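PDB 7BUG: terminal oxygenase component of carbazole from Janthinobacterium sp., which catalyses the angular dioxygenation of carbazole, using a Rieske [2Fe-2S] cluster and a mononuclear iron, to an unstable cis-hydrodiol that opens to 2'-aminobiphenyl-2,3-diol. Local coordinates for residues E353-S358 with A364-A369. Numbering follows the deposited sequence.
Sequences EILFES and AWRKLA
Arg-366 reaches Glu-353 because its CG stands opposite the carbonyl carbon (chi1 -63°) and the chain beyond runs straight out from the helix to the guanidinium. Glu-353 comes to meet it head-on: CG is tucked between the backbone N and the carbonyl carbon (chi1 63°), after which CD continues outward in an extended line. The two flat groups meet end-on and nearly coplanar, their planes 14° apart. NH1 of Arg-366 gives a hydrogen bond to Glu-353 OE2 at 2.8 Å, nearly straight and almost exactly in the guanidinium plane. The companion bond, from NH2 of Arg-366 to OE1 of Glu-353, is longer at 3.1 Å and slightly more bent. Each oxygen accepts through its syn lone pair, and because two bonds are made at once, twisting one group against the other would strain them. The pair thus exemplifies the two-pronged, coplanar arginine-carboxylate salt bridge, here folding a connecting loop back on helix 360-372, into which it leads, within the catalytic domain of a ring-hydroxylating oxygenase, a family of the Bet v 1-like clan. Beside the bridge, Leu-355 sends CD1 to within 4.1 Å of Arg-366 NH1, an oblique apolar neighbour to the charged end. OE1 of Glu-353 has its strongest polar partner in the Tyr-344 hydroxyl, while NH2 of Arg-366 also forms a salt bridge with Glu-176; two carboxylates would be expected to stabilise the arginine's charge. With Glu-353 replaced by an alanine, NH1 would probably lose its carboxylate mate and the Tyr-344 hydroxyl this partner, leaving the guanidinium freer to turn. The loop lies against the Rieske site of a neighbouring subunit, whose cluster-binding His-71 meets Glu-353 and Phe-356, consistent with trimers in which one subunit's Rieske centre faces the next one's mononuclear iron.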
loop_
_atom_site.group_PDB
_atom_site.type_symbol
_atom_site.label_atom_id
_atom_site.label_comp_id
_atom_site.label_asym_id
_atom_site.label_seq_id
_atom_site.Cartn_x
_atom_site.Cartn_y
_atom_site.Cartn_z
ATOM N N GLU A 353 1.636 -19.662 17.147
ATOM C CA GLU A 353 1.353 -21.007 16.605
ATOM C C GLU A 353 1.278 -22.042 17.754
ATOM O O GLU A 353 1.898 -21.847 18.831
ATOM C CB GLU A 353 2.424 -21.420 15.597
ATOM C CG GLU A 353 3.777 -21.516 16.274
ATOM C CD GLU A 353 4.968 -21.803 15.380
ATOM O OE1 GLU A 353 4.876 -21.603 14.140
ATOM O OE2 GLU A 353 6.010 -22.246 15.963
ATOM N N ILE A 354 0.433 -23.035 17.570
ATOM C CA ILE A 354 0.395 -24.215 18.492
ATOM C C ILE A 354 0.800 -25.445 17.710
ATOM O O ILE A 354 0.060 -25.948 16.877
ATOM C CB ILE A 354 -0.952 -24.326 19.205
ATOM C CG1 ILE A 354 -1.240 -23.048 19.991
ATOM C CG2 ILE A 354 -0.934 -25.577 20.100
ATOM C CD1 ILE A 354 -2.678 -22.976 20.509
ATOM N N LEU A 355 2.026 -25.891 17.958
ATOM C CA LEU A 355 2.583 -27.012 17.201
ATOM C C LEU A 355 2.105 -28.354 17.801
ATOM O O LEU A 355 1.668 -28.401 18.950
ATOM C CB LEU A 355 4.107 -26.918 17.220
ATOM C CG LEU A 355 4.718 -25.675 16.569
ATOM C CD1 LEU A 355 6.219 -25.871 16.438
ATOM C CD2 LEU A 355 4.120 -25.391 15.212
ATOM N N PHE A 356 2.146 -29.405 16.996
ATOM C CA PHE A 356 1.857 -30.776 17.487
ATOM C C PHE A 356 2.940 -31.735 16.998
ATOM O O PHE A 356 4.004 -31.278 16.541
ATOM C CB PHE A 356 0.436 -31.196 17.116
ATOM C CG PHE A 356 0.154 -31.639 15.715
ATOM C CD1 PHE A 356 0.726 -31.041 14.593
ATOM C CD2 PHE A 356 -0.749 -32.663 15.471
ATOM C CE1 PHE A 356 0.408 -31.467 13.308
ATOM C CE2 PHE A 356 -1.074 -33.068 14.190
ATOM C CZ PHE A 356 -0.489 -32.491 13.097
ATOM N N GLU A 357 2.727 -33.033 17.234
ATOM C CA GLU A 357 3.895 -33.950 17.304
ATOM C C GLU A 357 4.674 -33.974 15.991
ATOM O O GLU A 357 5.940 -33.989 16.065
ATOM C CB GLU A 357 3.432 -35.348 17.743
ATOM C CG GLU A 357 3.039 -35.335 19.201
ATOM C CD GLU A 357 1.571 -35.010 19.488
ATOM O OE1 GLU A 357 0.815 -34.568 18.557
ATOM O OE2 GLU A 357 1.175 -35.241 20.647
ATOM N N SER A 358 4.023 -34.052 14.831
ATOM C CA SER A 358 4.749 -34.159 13.540
ATOM C C SER A 358 5.555 -32.876 13.271
ATOM O O SER A 358 6.487 -32.948 12.442
ATOM C CB SER A 358 3.848 -34.465 12.433
ATOM O OG SER A 358 2.833 -33.484 12.319
ATOM N N ALA A 364 13.151 -29.212 14.185
ATOM C CA ALA A 364 14.551 -29.657 13.952
ATOM C C ALA A 364 15.162 -28.807 12.839
ATOM O O ALA A 364 16.306 -28.394 12.987
ATOM C CB ALA A 364 14.575 -31.113 13.610
ATOM N N TRP A 365 14.417 -28.561 11.754
ATOM C CA TRP A 365 14.895 -27.677 10.668
ATOM C C TRP A 365 15.175 -26.274 11.212
ATOM O O TRP A 365 16.208 -25.674 10.856
ATOM C CB TRP A 365 13.890 -27.650 9.494
ATOM C CG TRP A 365 13.890 -26.350 8.751
ATOM C CD1 TRP A 365 12.909 -25.416 8.787
ATOM C CD2 TRP A 365 14.894 -25.827 7.859
ATOM N NE1 TRP A 365 13.237 -24.336 8.049
ATOM C CE2 TRP A 365 14.439 -24.560 7.458
ATOM C CE3 TRP A 365 16.122 -26.300 7.375
ATOM C CZ2 TRP A 365 15.118 -23.762 6.557
ATOM C CZ3 TRP A 365 16.793 -25.509 6.472
ATOM C CH2 TRP A 365 16.307 -24.271 6.093
ATOM N N ARG A 366 14.276 -25.719 12.022
ATOM C CA ARG A 366 14.397 -24.330 12.506
ATOM C C ARG A 366 15.683 -24.213 13.335
ATOM O O ARG A 366 16.408 -23.198 13.239
ATOM C CB ARG A 366 13.185 -23.873 13.294
ATOM C CG ARG A 366 11.889 -23.844 12.491
ATOM C CD ARG A 366 10.814 -23.318 13.448
ATOM N NE ARG A 366 9.541 -23.145 12.754
ATOM C CZ ARG A 366 8.393 -22.951 13.401
ATOM N NH1 ARG A 366 8.393 -22.849 14.728
ATOM N NH2 ARG A 366 7.298 -22.755 12.687
ATOM N N LYS A 367 15.959 -25.258 14.112
ATOM C CA LYS A 367 17.187 -25.291 14.949
ATOM C C LYS A 367 18.417 -25.469 14.070
ATOM O O LYS A 367 19.422 -24.781 14.308
ATOM C CB LYS A 367 17.030 -26.431 15.947
ATOM C CG LYS A 367 15.972 -26.169 17.000
ATOM C CD LYS A 367 16.108 -27.100 18.211
ATOM C CE LYS A 367 15.042 -28.157 18.313
ATOM N NZ LYS A 367 14.040 -27.796 19.349
ATOM N N LEU A 368 18.363 -26.393 13.136
ATOM C CA LEU A 368 19.508 -26.624 12.213
ATOM C C LEU A 368 19.810 -25.304 11.497
ATOM O O LEU A 368 20.986 -24.870 11.407
ATOM C CB LEU A 368 19.144 -27.710 11.210
ATOM C CG LEU A 368 20.267 -27.865 10.199
ATOM C CD1 LEU A 368 21.087 -29.089 10.498
ATOM C CD2 LEU A 368 19.766 -27.850 8.785
ATOM N N ALA A 369 18.785 -24.626 10.979
ATOM C CA ALA A 369 18.988 -23.393 10.200
ATOM C C ALA A 369 19.572 -22.337 11.119
ATOM O O ALA A 369 20.409 -21.544 10.665
ATOM C CB ALA A 369 17.667 -22.922 9.615
#